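PDB 4M7O: iron-binding protein from Staphylococcus epidermidis, which probably binds iron, perhaps as a chelated complex, as the solute-binding component of an uptake system. Local coordinates for residues Ser226-Met231 with Thr247-Val252. Numbering follows the deposited sequence.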
loop_
_atom_site.group_PDB
_atom_site.type_symbol
_atom_site.label_atom_id
_atom_site.label_comp_id
_atom_site.label_asym_id
_atom_site.label_seq_id
_atom_site.Cartn_x
_atom_site.Cartn_y
_atom_site.Cartn_z
ATOM N N SER A 226 -9.867 -16.218 11.611
ATOM C CA SER A 226 -10.528 -16.716 12.817
ATOM C C SER A 226 -10.441 -15.723 13.977
ATOM O O SER A 226 -11.361 -15.633 14.788
ATOM C CB SER A 226 -9.931 -18.059 13.239
ATOM O OG SER A 226 -8.544 -17.936 13.518
ATOM N N ASP A 227 -9.335 -14.985 14.053
ATOM C CA ASP A 227 -9.135 -13.999 15.119
ATOM C C ASP A 227 -10.062 -12.798 14.977
ATOM O O ASP A 227 -10.626 -12.316 15.967
ATOM C CB ASP A 227 -7.677 -13.524 15.165
ATOM C CG ASP A 227 -6.766 -14.501 15.888
ATOM O OD1 ASP A 227 -7.186 -15.655 16.127
ATOM O OD2 ASP A 227 -5.621 -14.116 16.209
ATOM N N TYR A 228 -10.217 -12.312 13.749
ATOM C CA TYR A 228 -11.109 -11.186 13.512
ATOM C C TYR A 228 -12.546 -11.625 13.736
ATOM O O TYR A 228 -13.351 -10.864 14.276
ATOM C CB TYR A 228 -10.920 -10.619 12.108
ATOM C CG TYR A 228 -11.772 -9.403 11.811
ATOM C CD1 TYR A 228 -11.796 -8.313 12.674
ATOM C CD2 TYR A 228 -12.530 -9.334 10.658
ATOM C CE1 TYR A 228 -12.564 -7.196 12.394
ATOM C CE2 TYR A 228 -13.307 -8.224 10.370
ATOM C CZ TYR A 228 -13.324 -7.159 11.237
ATOM O OH TYR A 228 -14.097 -6.056 10.939
ATOM N N ILE A 229 -12.853 -12.861 13.341
ATOM C CA ILE A 229 -14.177 -13.430 13.572
ATOM C C ILE A 229 -14.485 -13.487 15.067
ATOM O O ILE A 229 -15.599 -13.165 15.482
ATOM C CB ILE A 229 -14.334 -14.837 12.931
ATOM C CG1 ILE A 229 -14.350 -14.743 11.403
ATOM C CG2 ILE A 229 -15.615 -15.510 13.386
ATOM C CD1 ILE A 229 -14.335 -16.097 10.711
ATOM N N GLU A 230 -13.500 -13.860 15.884
ATOM C CA GLU A 230 -13.734 -13.933 17.329
ATOM C C GLU A 230 -13.918 -12.550 17.956
ATOM O O GLU A 230 -14.753 -12.378 18.844
ATOM C CB GLU A 230 -12.641 -14.735 18.043
ATOM C CG GLU A 230 -12.615 -16.221 17.660
ATOM C CD GLU A 230 -13.938 -16.946 17.931
ATOM O OE1 GLU A 230 -14.449 -16.852 19.067
ATOM O OE2 GLU A 230 -14.468 -17.612 17.010
HETATM N N MSE A 231 -13.157 -11.563 17.490
HETATM C CA MSE A 231 -13.351 -10.196 17.953
HETATM C C MSE A 231 -14.765 -9.710 17.651
HETATM O O MSE A 231 -15.416 -9.116 18.507
HETATM C CB MSE A 231 -12.354 -9.257 17.285
HETATM C CG MSE A 231 -10.913 -9.473 17.683
HETATM SE SE MSE A 231 -9.773 -8.355 16.549
HETATM C CE MSE A 231 -10.862 -6.730 16.638
ATOM N N THR A 247 -22.086 -14.074 7.238
ATOM C CA THR A 247 -20.713 -14.553 7.380
ATOM C C THR A 247 -19.815 -13.995 6.276
ATOM O O THR A 247 -19.127 -14.736 5.584
ATOM C CB THR A 247 -20.646 -16.094 7.401
ATOM O OG1 THR A 247 -21.735 -16.596 8.178
ATOM C CG2 THR A 247 -19.346 -16.566 8.021
ATOM N N ARG A 248 -19.858 -12.681 6.099
ATOM C CA ARG A 248 -18.979 -12.020 5.149
ATOM C C ARG A 248 -17.988 -11.216 5.972
ATOM O O ARG A 248 -17.995 -9.982 5.951
ATOM C CB ARG A 248 -19.767 -11.112 4.201
ATOM C CG ARG A 248 -20.921 -11.800 3.463
ATOM C CD ARG A 248 -20.447 -12.840 2.461
ATOM N NE ARG A 248 -19.431 -12.305 1.556
ATOM C CZ ARG A 248 -19.685 -11.528 0.503
ATOM N NH1 ARG A 248 -18.688 -11.089 -0.257
ATOM N NH2 ARG A 248 -20.931 -11.180 0.211
ATOM N N ILE A 249 -17.166 -11.944 6.722
ATOM C CA ILE A 249 -16.151 -11.369 7.598
ATOM C C ILE A 249 -14.794 -11.819 7.082
ATOM O O ILE A 249 -14.491 -13.014 7.108
ATOM C CB ILE A 249 -16.342 -11.889 9.034
ATOM C CG1 ILE A 249 -17.713 -11.490 9.569
ATOM C CG2 ILE A 249 -15.270 -11.374 9.972
ATOM C CD1 ILE A 249 -18.009 -12.103 10.915
ATOM N N GLU A 250 -13.979 -10.885 6.590
ATOM C CA GLU A 250 -12.705 -11.253 5.963
ATOM C C GLU A 250 -11.556 -10.426 6.525
ATOM O O GLU A 250 -11.775 -9.383 7.140
ATOM C CB GLU A 250 -12.767 -11.060 4.442
ATOM C CG GLU A 250 -14.020 -11.613 3.768
ATOM C CD GLU A 250 -13.999 -13.126 3.608
ATOM O OE1 GLU A 250 -12.913 -13.734 3.724
ATOM O OE2 GLU A 250 -15.078 -13.712 3.361
ATOM N N THR A 251 -10.331 -10.897 6.314
ATOM C CA THR A 251 -9.160 -10.142 6.734
ATOM C C THR A 251 -8.191 -10.026 5.595
ATOM O O THR A 251 -8.087 -10.919 4.754
ATOM C CB THR A 251 -8.413 -10.810 7.874
ATOM O OG1 THR A 251 -7.871 -12.053 7.414
ATOM C CG2 THR A 251 -9.349 -11.064 9.024
ATOM N N VAL A 252 -7.455 -8.929 5.586
ATOM C CA VAL A 252 -6.437 -8.733 4.571
ATOM C C VAL A 252 -5.247 -8.059 5.257
ATOM O O VAL A 252 -5.416 -7.468 6.333
ATOM C CB VAL A 252 -7.056 -7.914 3.420
ATOM C CG1 VAL A 252 -6.960 -6.402 3.675
ATOM C CG2 VAL A 252 -6.475 -8.324 2.110
#
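The hydroxyl of Y228 is hydrogen-bonded to E166 OE1, which tethers the far end of a side chain whose ring and CB meet I249 and T251. The interface itself is apolar, an instance of how a helix is seated on a sheet through a few complementary side chains. The I249 CG2 methyl is the hub: it approaches Y228 CD2 to 3.5 Å and I229 CG1 to 3.8 Å, and so sits against two consecutive residues of the helix. It can do so because this branch stands anti to the backbone N of I249 (chi1 -61° for CG1). On the helix, Y228 passes its side chain across the strand, and CG anti to the backbone N (chi1 -177°) places the CD2 and CE2 edge of the ring at I249. The carbonyl oxygen of E250 lies obliquely against the same ring, E250 O being 3.6 Å from Y228 CD2, a van der Waals contact. Nearer the helix backbone, Y228 CB lies 3.5 Å from T251 CG2. The threonine serves two purposes, its methyl packing on the tyrosine while OG1 hydrogen-bonds K223 O, just ahead of the helix. Rotation about its first torsion is thereby probably restricted. The axes of the short helix and strand segments approach to 7.9 Å at 134°. Since strands 216-219 and 249-251 are parallel neighbours, joined by a connection that includes helix 225-234 and the short helix 242-245, the whole is a beta-alpha-beta crossover, here in the lobe of the periplasmic binding protein fold built on the mixed sheet.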